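Local coordinates for protein possible thiol-disulfide isomerase (PDB 3HCZ) that probably acts as a thiol-disulfide oxidoreductase or isomerase of the thioredoxin superfamily, though its biological role has not been established, at residues Y107-D119 against K127-Y141. Residues are numbered along the deposited sequence; the frame is centred on the assembly and turned at random.
With SO4 (sulfate ion), chain D.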
# COMPACT_ATOMS: atom_id res chain seq x y z
N TYR A 107 2.41 -10.49 6.85
CA TYR A 107 1.21 -9.69 6.53
C TYR A 107 -0.03 -10.50 6.21
O TYR A 107 -1.10 -9.92 5.93
CB TYR A 107 1.52 -8.68 5.39
CG TYR A 107 2.03 -7.34 5.88
CD1 TYR A 107 3.41 -7.06 5.93
CD2 TYR A 107 1.12 -6.34 6.32
CE1 TYR A 107 3.87 -5.81 6.41
CE2 TYR A 107 1.59 -5.10 6.79
CZ TYR A 107 2.96 -4.84 6.80
OH TYR A 107 3.42 -3.63 7.25
N ASP A 108 0.08 -11.83 6.27
CA ASP A 108 -1.05 -12.72 5.95
C ASP A 108 -1.69 -12.45 4.59
O ASP A 108 -2.93 -12.42 4.47
CB ASP A 108 -2.08 -12.69 7.07
CG ASP A 108 -1.54 -13.30 8.34
OD1 ASP A 108 -1.28 -14.53 8.33
OD2 ASP A 108 -1.31 -12.57 9.34
N ILE A 109 -0.85 -12.26 3.57
CA ILE A 109 -1.33 -12.02 2.20
C ILE A 109 -1.65 -13.34 1.48
O ILE A 109 -0.74 -14.10 1.15
CB ILE A 109 -0.31 -11.19 1.36
CG1 ILE A 109 0.11 -9.91 2.10
CG2 ILE A 109 -0.91 -10.85 -0.00
CD1 ILE A 109 -1.05 -8.91 2.35
N TYR A 110 -2.94 -13.61 1.27
CA TYR A 110 -3.38 -14.73 0.40
C TYR A 110 -4.02 -14.18 -0.87
O TYR A 110 -3.30 -13.82 -1.82
CB TYR A 110 -4.28 -15.68 1.15
CG TYR A 110 -3.49 -16.35 2.22
CD1 TYR A 110 -2.74 -17.50 1.94
CD2 TYR A 110 -3.43 -15.80 3.51
CE1 TYR A 110 -1.99 -18.12 2.93
CE2 TYR A 110 -2.66 -16.39 4.50
CZ TYR A 110 -1.96 -17.56 4.21
OH TYR A 110 -1.21 -18.17 5.19
N ALA A 111 -5.34 -14.04 -0.91
CA ALA A 111 -5.92 -13.29 -2.01
C ALA A 111 -5.30 -11.86 -2.06
O ALA A 111 -5.07 -11.23 -1.02
CB ALA A 111 -7.40 -13.22 -1.85
N THR A 112 -5.02 -11.36 -3.26
CA THR A 112 -4.68 -9.94 -3.45
C THR A 112 -5.85 -9.29 -4.22
O THR A 112 -6.63 -10.02 -4.87
CB THR A 112 -3.37 -9.74 -4.25
OG1 THR A 112 -3.34 -10.69 -5.32
CG2 THR A 112 -2.14 -9.96 -3.38
N PRO A 113 -5.98 -7.94 -4.16
CA PRO A 113 -5.07 -7.03 -3.47
C PRO A 113 -5.55 -6.86 -2.04
O PRO A 113 -6.69 -7.30 -1.72
CB PRO A 113 -5.22 -5.73 -4.25
CG PRO A 113 -6.63 -5.75 -4.81
CD PRO A 113 -7.10 -7.21 -4.81
N VAL A 114 -4.71 -6.29 -1.19
CA VAL A 114 -5.03 -6.09 0.22
C VAL A 114 -4.58 -4.67 0.61
O VAL A 114 -3.46 -4.28 0.29
CB VAL A 114 -4.28 -7.05 1.14
CG1 VAL A 114 -4.72 -6.79 2.61
CG2 VAL A 114 -4.52 -8.52 0.77
N LEU A 115 -5.42 -3.94 1.35
CA LEU A 115 -5.13 -2.52 1.64
C LEU A 115 -5.18 -2.23 3.17
O LEU A 115 -6.14 -2.65 3.87
CB LEU A 115 -6.19 -1.66 0.91
CG LEU A 115 -6.05 -0.13 0.95
CD1 LEU A 115 -6.78 0.43 -0.24
CD2 LEU A 115 -6.67 0.42 2.25
N TYR A 116 -4.15 -1.57 3.68
CA TYR A 116 -4.15 -1.05 5.05
C TYR A 116 -4.00 0.45 5.00
O TYR A 116 -3.35 0.96 4.10
CB TYR A 116 -2.97 -1.61 5.86
CG TYR A 116 -3.08 -3.10 6.11
CD1 TYR A 116 -3.65 -3.58 7.29
CD2 TYR A 116 -2.63 -4.04 5.15
CE1 TYR A 116 -3.74 -4.97 7.54
CE2 TYR A 116 -2.75 -5.43 5.38
CZ TYR A 116 -3.30 -5.88 6.58
OH TYR A 116 -3.45 -7.23 6.87
N VAL A 117 -4.59 1.18 5.95
CA VAL A 117 -4.33 2.60 6.04
C VAL A 117 -3.50 2.78 7.31
O VAL A 117 -3.84 2.27 8.39
CB VAL A 117 -5.65 3.43 6.13
CG1 VAL A 117 -5.35 4.93 6.19
CG2 VAL A 117 -6.56 3.10 4.90
N LEU A 118 -2.40 3.52 7.17
CA LEU A 118 -1.52 3.79 8.32
C LEU A 118 -1.49 5.29 8.57
O LEU A 118 -1.55 6.08 7.62
CB LEU A 118 -0.07 3.37 7.99
CG LEU A 118 0.11 1.98 7.36
CD1 LEU A 118 1.56 1.62 6.96
CD2 LEU A 118 -0.51 0.87 8.28
N ASP A 119 -1.32 5.66 9.83
CA ASP A 119 -1.15 7.09 10.15
C ASP A 119 0.28 7.62 9.89
O ASP A 119 1.14 6.92 9.29
CB ASP A 119 -1.66 7.40 11.59
CG ASP A 119 -0.69 6.97 12.69
OD1 ASP A 119 0.41 6.44 12.43
OD2 ASP A 119 -1.04 7.18 13.86
N LYS A 127 -7.86 -1.72 8.49
CA LYS A 127 -7.32 -3.03 8.04
C LYS A 127 -8.18 -3.63 6.93
O LYS A 127 -9.35 -3.88 7.15
CB LYS A 127 -7.36 -4.08 9.17
CG LYS A 127 -6.61 -3.74 10.45
CD LYS A 127 -6.49 -5.03 11.34
CE LYS A 127 -7.60 -5.10 12.35
NZ LYS A 127 -7.36 -6.14 13.42
N ARG A 128 -7.58 -3.84 5.75
CA ARG A 128 -8.21 -4.66 4.71
C ARG A 128 -9.57 -4.12 4.28
O ARG A 128 -10.55 -4.88 4.11
CB ARG A 128 -8.33 -6.12 5.17
CG ARG A 128 -6.98 -6.81 5.31
CD ARG A 128 -7.16 -8.32 5.51
NE ARG A 128 -5.88 -9.01 5.57
CZ ARG A 128 -5.44 -9.86 4.65
NH1 ARG A 128 -6.16 -10.16 3.59
NH2 ARG A 128 -4.28 -10.43 4.82
N ILE A 129 -9.64 -2.80 4.11
CA ILE A 129 -10.87 -2.15 3.66
C ILE A 129 -10.78 -1.91 2.15
O ILE A 129 -9.68 -1.97 1.57
CB ILE A 129 -11.15 -0.84 4.44
CG1 ILE A 129 -10.00 0.15 4.24
CG2 ILE A 129 -11.30 -1.14 5.94
CD1 ILE A 129 -10.38 1.57 4.69
N GLY A 130 -11.89 -1.67 1.48
CA GLY A 130 -11.80 -1.52 0.02
C GLY A 130 -11.45 -0.09 -0.30
O GLY A 130 -11.83 0.82 0.46
N TYR A 131 -10.79 0.15 -1.43
CA TYR A 131 -10.50 1.54 -1.83
C TYR A 131 -11.78 2.42 -1.88
O TYR A 131 -11.72 3.62 -1.62
CB TYR A 131 -9.76 1.59 -3.20
CG TYR A 131 -10.74 1.51 -4.37
CD1 TYR A 131 -11.37 2.65 -4.86
CD2 TYR A 131 -11.09 0.28 -4.92
CE1 TYR A 131 -12.28 2.58 -5.86
CE2 TYR A 131 -12.00 0.20 -5.96
CZ TYR A 131 -12.59 1.36 -6.41
OH TYR A 131 -13.51 1.29 -7.43
N GLU A 132 -12.94 1.81 -2.16
CA GLU A 132 -14.14 2.59 -2.33
C GLU A 132 -14.66 3.12 -0.99
O GLU A 132 -15.53 3.98 -0.97
CB GLU A 132 -15.24 1.83 -3.10
CG GLU A 132 -15.93 0.76 -2.32
CD GLU A 132 -15.20 -0.58 -2.35
OE1 GLU A 132 -13.98 -0.64 -2.64
OE2 GLU A 132 -15.88 -1.60 -2.06
N ASN A 133 -14.10 2.60 0.12
CA ASN A 133 -14.47 3.08 1.45
C ASN A 133 -13.46 4.05 2.09
O ASN A 133 -13.68 4.54 3.19
CB ASN A 133 -14.76 1.89 2.38
CG ASN A 133 -15.98 1.10 1.93
OD1 ASN A 133 -15.94 -0.12 1.82
ND2 ASN A 133 -17.04 1.81 1.62
N LEU A 134 -12.39 4.36 1.37
CA LEU A 134 -11.36 5.27 1.88
C LEU A 134 -11.80 6.70 2.25
O LEU A 134 -11.40 7.22 3.31
CB LEU A 134 -10.20 5.37 0.88
CG LEU A 134 -9.17 4.26 0.85
CD1 LEU A 134 -8.32 4.53 -0.37
CD2 LEU A 134 -8.32 4.30 2.12
N ASP A 135 -12.61 7.34 1.39
CA ASP A 135 -12.99 8.73 1.63
C ASP A 135 -13.75 8.79 2.92
O ASP A 135 -13.47 9.62 3.80
CB ASP A 135 -13.87 9.29 0.50
CG ASP A 135 -13.06 9.82 -0.67
OD1 ASP A 135 -11.83 10.04 -0.53
OD2 ASP A 135 -13.67 10.03 -1.74
N ASP A 136 -14.72 7.89 3.07
CA ASP A 136 -15.50 7.87 4.28
C ASP A 136 -14.74 7.47 5.50
O ASP A 136 -14.96 8.04 6.57
CB ASP A 136 -16.75 7.05 4.13
CG ASP A 136 -17.89 7.92 4.02
OD1 ASP A 136 -18.14 8.44 2.89
OD2 ASP A 136 -18.47 8.19 5.09
N PHE A 137 -13.86 6.49 5.35
CA PHE A 137 -13.00 6.14 6.46
C PHE A 137 -12.19 7.37 6.92
O PHE A 137 -12.16 7.64 8.12
CB PHE A 137 -12.05 4.98 6.15
CG PHE A 137 -10.99 4.86 7.19
CD1 PHE A 137 -11.28 4.24 8.42
CD2 PHE A 137 -9.75 5.49 7.02
CE1 PHE A 137 -10.31 4.19 9.45
CE2 PHE A 137 -8.78 5.46 8.02
CZ PHE A 137 -9.05 4.85 9.24
N LEU A 138 -11.53 8.09 6.01
CA LEU A 138 -10.71 9.25 6.44
C LEU A 138 -11.54 10.35 7.13
O LEU A 138 -11.09 10.94 8.13
CB LEU A 138 -9.85 9.84 5.32
CG LEU A 138 -8.73 8.88 4.89
CD1 LEU A 138 -8.15 9.31 3.59
CD2 LEU A 138 -7.66 8.80 5.99
N VAL A 139 -12.76 10.61 6.62
CA VAL A 139 -13.63 11.60 7.28
C VAL A 139 -13.91 11.21 8.72
O VAL A 139 -13.72 12.03 9.63
CB VAL A 139 -14.96 11.88 6.54
CG1 VAL A 139 -15.78 12.88 7.34
CG2 VAL A 139 -14.69 12.45 5.17
N GLN A 140 -14.33 9.97 8.94
CA GLN A 140 -14.76 9.54 10.28
C GLN A 140 -13.58 9.49 11.23
O GLN A 140 -13.69 9.88 12.40
CB GLN A 140 -15.46 8.16 10.27
CG GLN A 140 -16.65 7.96 9.28
CD GLN A 140 -17.57 9.17 9.08
OE1 GLN A 140 -17.81 9.59 7.93
NE2 GLN A 140 -18.07 9.74 10.18
N TYR A 141 -12.45 9.00 10.72
CA TYR A 141 -11.20 8.91 11.49
C TYR A 141 -10.81 10.29 12.02
O TYR A 141 -10.56 10.46 13.23
CB TYR A 141 -10.06 8.35 10.65
CG TYR A 141 -8.76 8.33 11.40
CD1 TYR A 141 -8.54 7.41 12.43
CD2 TYR A 141 -7.75 9.25 11.12
CE1 TYR A 141 -7.34 7.39 13.14
CE2 TYR A 141 -6.53 9.25 11.83
CZ TYR A 141 -6.35 8.32 12.83
OH TYR A 141 -5.18 8.31 13.52
S SO4 D . -10.41 -10.52 5.31
O1 SO4 D . -10.66 -9.63 6.48
O2 SO4 D . -11.57 -10.74 4.46
O3 SO4 D . -9.40 -9.81 4.55
O4 SO4 D . -9.94 -11.85 5.67
O HOH W 1 -5.17 -11.84 1.63
O HOH W 2 -8.16 -4.77 1.30
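Leu115 and Arg128 show how an edge hairpin of a thioredoxin-like fold can pass from strand pairing to side-chain contacts as its second strand ends. The backbone N of Arg128 gives a weak hydrogen bond to Leu115 O (2.7 Å), next to the antiparallel non-hydrogen-bonded pair of Tyr116 and Lys127. A water takes over beyond it, accepting from Leu115 N and donating to Ile129 O.

The polar part belongs to the Arg128 side chain, which runs extended from CG to NE beside Tyr116 toward the loop preceding strand 114-118. NE donates to Tyr116 OH (3.3 Å), the hydroxyl lying 32° out of the guanidinium plane, while the tyrosine ring stands at 79° to that plane. Asp108 O meets NH2 at the guanidinium edge; the modelled 2.4 Å is very short and doubtful in detail, and Arg128 has two conformers. NH1 donates to a second water, itself bonded to Tyr110 N and Ala111 O; NH1 also makes a weak bond to a sulfate probably from the crystallisation liquor. With CG1 turned anti to the backbone N, Val114 places this methyl over one guanidinium face, toward its rim, where it touches Arg128 CG at 3.5 Å.

On the face of strand 114-118 that carries Leu115 and Val117, the contacts are apolar. Leu115 CD2 meets Ile129 CG1 at 3.9 Å. The two branches of Val117 divide the work: CG2 meets Leu134 CD2 (3.5 Å) and Ile129 CD1, whereas CG1 approaches Phe137 CE2 (3.9 Å).

Helix 134-147 thus packs over the Leu115 and Val117 face, the axes of 114-118 and 134-141 lying 11.4 Å apart at 23°. Leu134 also touches Leu53 of helix 49-60, and Phe137 rests on Ala126; within the sheet, strand 114-118 lies between 33-39 and the outermost strand 124-127.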